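Side-chain contact in tumor necrosis factor receptor superfamily member grnd (Drosophila melanogaster, PDB 6ZSY), which acts as a cell-surface receptor for the TNF cytokine Eiger (egr), taking part in JNK activation and required for Eiger-induced apoptosis: residues N15-V20 with K46-Y51. Numbering follows the deposited sequence. Where two conformers were deposited one is given.
Sequences NEFCYV and KECSAY
The phenyl ring of F17 meets E47 and C48 obliquely, both on the same side of its plane: CB of E47 comes within 3.6 Å of F17 CD2, while SG of C48 lies 3.6 Å from F17 CD1. This is a cysteine sulfur-aromatic contact within the extracellular cysteine-rich domain, packing strand 16-19 of its two-stranded antiparallel sheet against the C-terminal part of helix 41-48. SG of C48 stands 4.4 Å from the centroid of the F17 ring, 47° off the ring normal. That sulfur is half of the C28-C48 disulfide, and F17 also touches C28, V31 and H26, so the ring is buried between strand and helices with the disulfide beside it. With chi1 at 68°, CG of F17 sits between its own backbone N and carbonyl carbon, which lays the CG end of the ring, with CD1 and CD2, against E47 CB and C48 SG; CZ lies farther from both. The E47 chain crosses that of F17 at about a right angle, and its bend at chi2 carries OE1 to the C18 carbonyl side, the carboxylate plane 35° from that of the ring. No direct hydrogen bond joins the segments; two waters link them instead. One bridges the main-chain carbonyl oxygens of E16 and E47. The other donates to O of C18 at 2.7 Å and to OE1 of E47 at 2.8 Å.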
loop_
_atom_site.group_PDB
_atom_site.type_symbol
_atom_site.label_atom_id
_atom_site.label_comp_id
_atom_site.label_asym_id
_atom_site.label_seq_id
_atom_site.Cartn_x
_atom_site.Cartn_y
_atom_site.Cartn_z
ATOM N N ASN A 15 2.909 -5.306 -5.484
ATOM C CA ASN A 15 3.408 -3.976 -5.726
ATOM C C ASN A 15 2.496 -2.885 -5.194
ATOM O O ASN A 15 2.941 -1.750 -5.119
ATOM C CB ASN A 15 3.612 -3.721 -7.243
ATOM C CG ASN A 15 4.670 -4.585 -7.803
ATOM O OD1 ASN A 15 5.510 -5.154 -7.111
ATOM N ND2 ASN A 15 4.645 -4.689 -9.132
ATOM N N GLU A 16 1.255 -3.236 -4.898
ATOM C CA GLU A 16 0.256 -2.249 -4.497
ATOM C C GLU A 16 -0.523 -2.747 -3.304
ATOM O O GLU A 16 -0.483 -3.920 -2.955
ATOM C CB GLU A 16 -0.718 -1.994 -5.667
ATOM C CG GLU A 16 -0.081 -1.328 -6.871
ATOM C CD GLU A 16 -1.074 -1.178 -8.011
ATOM O OE1 GLU A 16 -1.989 -1.969 -8.174
ATOM O OE2 GLU A 16 -0.988 -0.147 -8.728
ATOM N N PHE A 17 -1.300 -1.815 -2.738
ATOM C CA PHE A 17 -2.329 -2.168 -1.781
ATOM C C PHE A 17 -3.521 -1.238 -2.033
ATOM O O PHE A 17 -3.374 -0.140 -2.513
ATOM C CB PHE A 17 -1.888 -2.105 -0.326
ATOM C CG PHE A 17 -1.591 -0.700 0.179
ATOM C CD1 PHE A 17 -0.443 -0.018 -0.241
ATOM C CD2 PHE A 17 -2.454 -0.092 1.061
ATOM C CE1 PHE A 17 -0.198 1.275 0.226
ATOM C CE2 PHE A 17 -2.181 1.182 1.515
ATOM C CZ PHE A 17 -1.057 1.877 1.110
ATOM N N CYS A 18 -4.699 -1.708 -1.620
ATOM C CA CYS A 18 -5.880 -0.857 -1.636
ATOM C C CYS A 18 -5.827 0.037 -0.418
ATOM O O CYS A 18 -5.922 -0.438 0.714
ATOM C CB CYS A 18 -7.124 -1.716 -1.657
ATOM S SG CYS A 18 -8.623 -0.662 -1.506
ATOM N N TYR A 19 -5.659 1.341 -0.656
ATOM C CA TYR A 19 -5.572 2.336 0.416
ATOM C C TYR A 19 -7.000 2.831 0.661
ATOM O O TYR A 19 -7.557 3.565 -0.150
ATOM C CB TYR A 19 -4.678 3.482 0.004
ATOM C CG TYR A 19 -4.411 4.523 1.048
ATOM C CD1 TYR A 19 -4.368 4.254 2.399
ATOM C CD2 TYR A 19 -4.117 5.818 0.640
ATOM C CE1 TYR A 19 -4.075 5.239 3.360
ATOM C CE2 TYR A 19 -3.827 6.817 1.562
ATOM C CZ TYR A 19 -3.806 6.542 2.911
ATOM O OH TYR A 19 -3.509 7.529 3.785
ATOM N N VAL A 20 -7.585 2.445 1.801
ATOM C CA VAL A 20 -9.027 2.778 1.876
ATOM C C VAL A 20 -9.233 4.239 2.178
ATOM O O VAL A 20 -10.342 4.710 1.933
ATOM C CB VAL A 20 -9.751 1.893 2.881
ATOM C CG1 VAL A 20 -9.750 0.434 2.452
ATOM C CG2 VAL A 20 -9.101 2.014 4.236
ATOM N N LYS A 46 1.110 -3.742 7.668
ATOM C CA LYS A 46 -0.206 -4.346 7.547
ATOM C C LYS A 46 -0.540 -4.787 6.117
ATOM O O LYS A 46 -1.119 -5.854 5.892
ATOM C CB LYS A 46 -1.270 -3.325 8.063
ATOM C CG LYS A 46 -2.728 -3.758 8.011
ATOM C CD LYS A 46 -3.698 -2.713 8.550
ATOM C CE LYS A 46 -5.182 -3.048 8.397
ATOM N NZ LYS A 46 -5.592 -3.552 9.715
ATOM N N GLU A 47 -0.236 -3.917 5.163
ATOM C CA GLU A 47 -0.776 -4.051 3.811
ATOM C C GLU A 47 0.242 -4.577 2.792
ATOM O O GLU A 47 -0.160 -5.050 1.728
ATOM C CB GLU A 47 -1.312 -2.723 3.308
ATOM C CG GLU A 47 -2.472 -2.228 4.127
ATOM C CD GLU A 47 -3.738 -3.059 3.952
ATOM O OE1 GLU A 47 -3.892 -3.589 2.888
ATOM O OE2 GLU A 47 -4.569 -3.087 4.902
ATOM N N CYS A 48 1.550 -4.416 3.064
ATOM C CA CYS A 48 2.571 -4.674 2.067
ATOM C C CYS A 48 3.620 -5.725 2.448
ATOM O O CYS A 48 4.100 -6.478 1.594
ATOM C CB CYS A 48 3.261 -3.354 1.717
ATOM S SG CYS A 48 2.159 -2.161 0.900
ATOM N N SER A 49 3.998 -5.732 3.728
ATOM C CA SER A 49 5.274 -6.368 4.070
ATOM C C SER A 49 5.318 -7.846 3.702
ATOM O O SER A 49 6.407 -8.340 3.329
ATOM C CB SER A 49 5.562 -6.189 5.548
ATOM O OG SER A 49 4.637 -6.852 6.388
ATOM N N ALA A 50 4.251 -8.575 3.949
ATOM C CA ALA A 50 4.313 -10.020 3.863
ATOM C C ALA A 50 4.199 -10.522 2.453
ATOM O O ALA A 50 4.436 -11.710 2.184
ATOM C CB ALA A 50 3.236 -10.634 4.745
ATOM N N TYR A 51 3.792 -9.659 1.529
ATOM C CA TYR A 51 3.487 -10.059 0.141
ATOM C C TYR A 51 4.753 -10.052 -0.743
ATOM O O TYR A 51 4.807 -10.734 -1.757
ATOM C CB TYR A 51 2.345 -9.228 -0.478
ATOM C CG TYR A 51 1.124 -9.372 0.449
ATOM C CD1 TYR A 51 0.793 -8.387 1.333
ATOM C CD2 TYR A 51 0.372 -10.530 0.447
ATOM C CE1 TYR A 51 -0.299 -8.516 2.186
ATOM C CE2 TYR A 51 -0.709 -10.725 1.318
ATOM C CZ TYR A 51 -1.018 -9.711 2.179
ATOM O OH TYR A 51 -2.077 -9.831 3.061
HETATM O O HOH W 1 -0.301 -5.852 -0.997
HETATM O O HOH W 2 -6.407 -2.819 1.854
#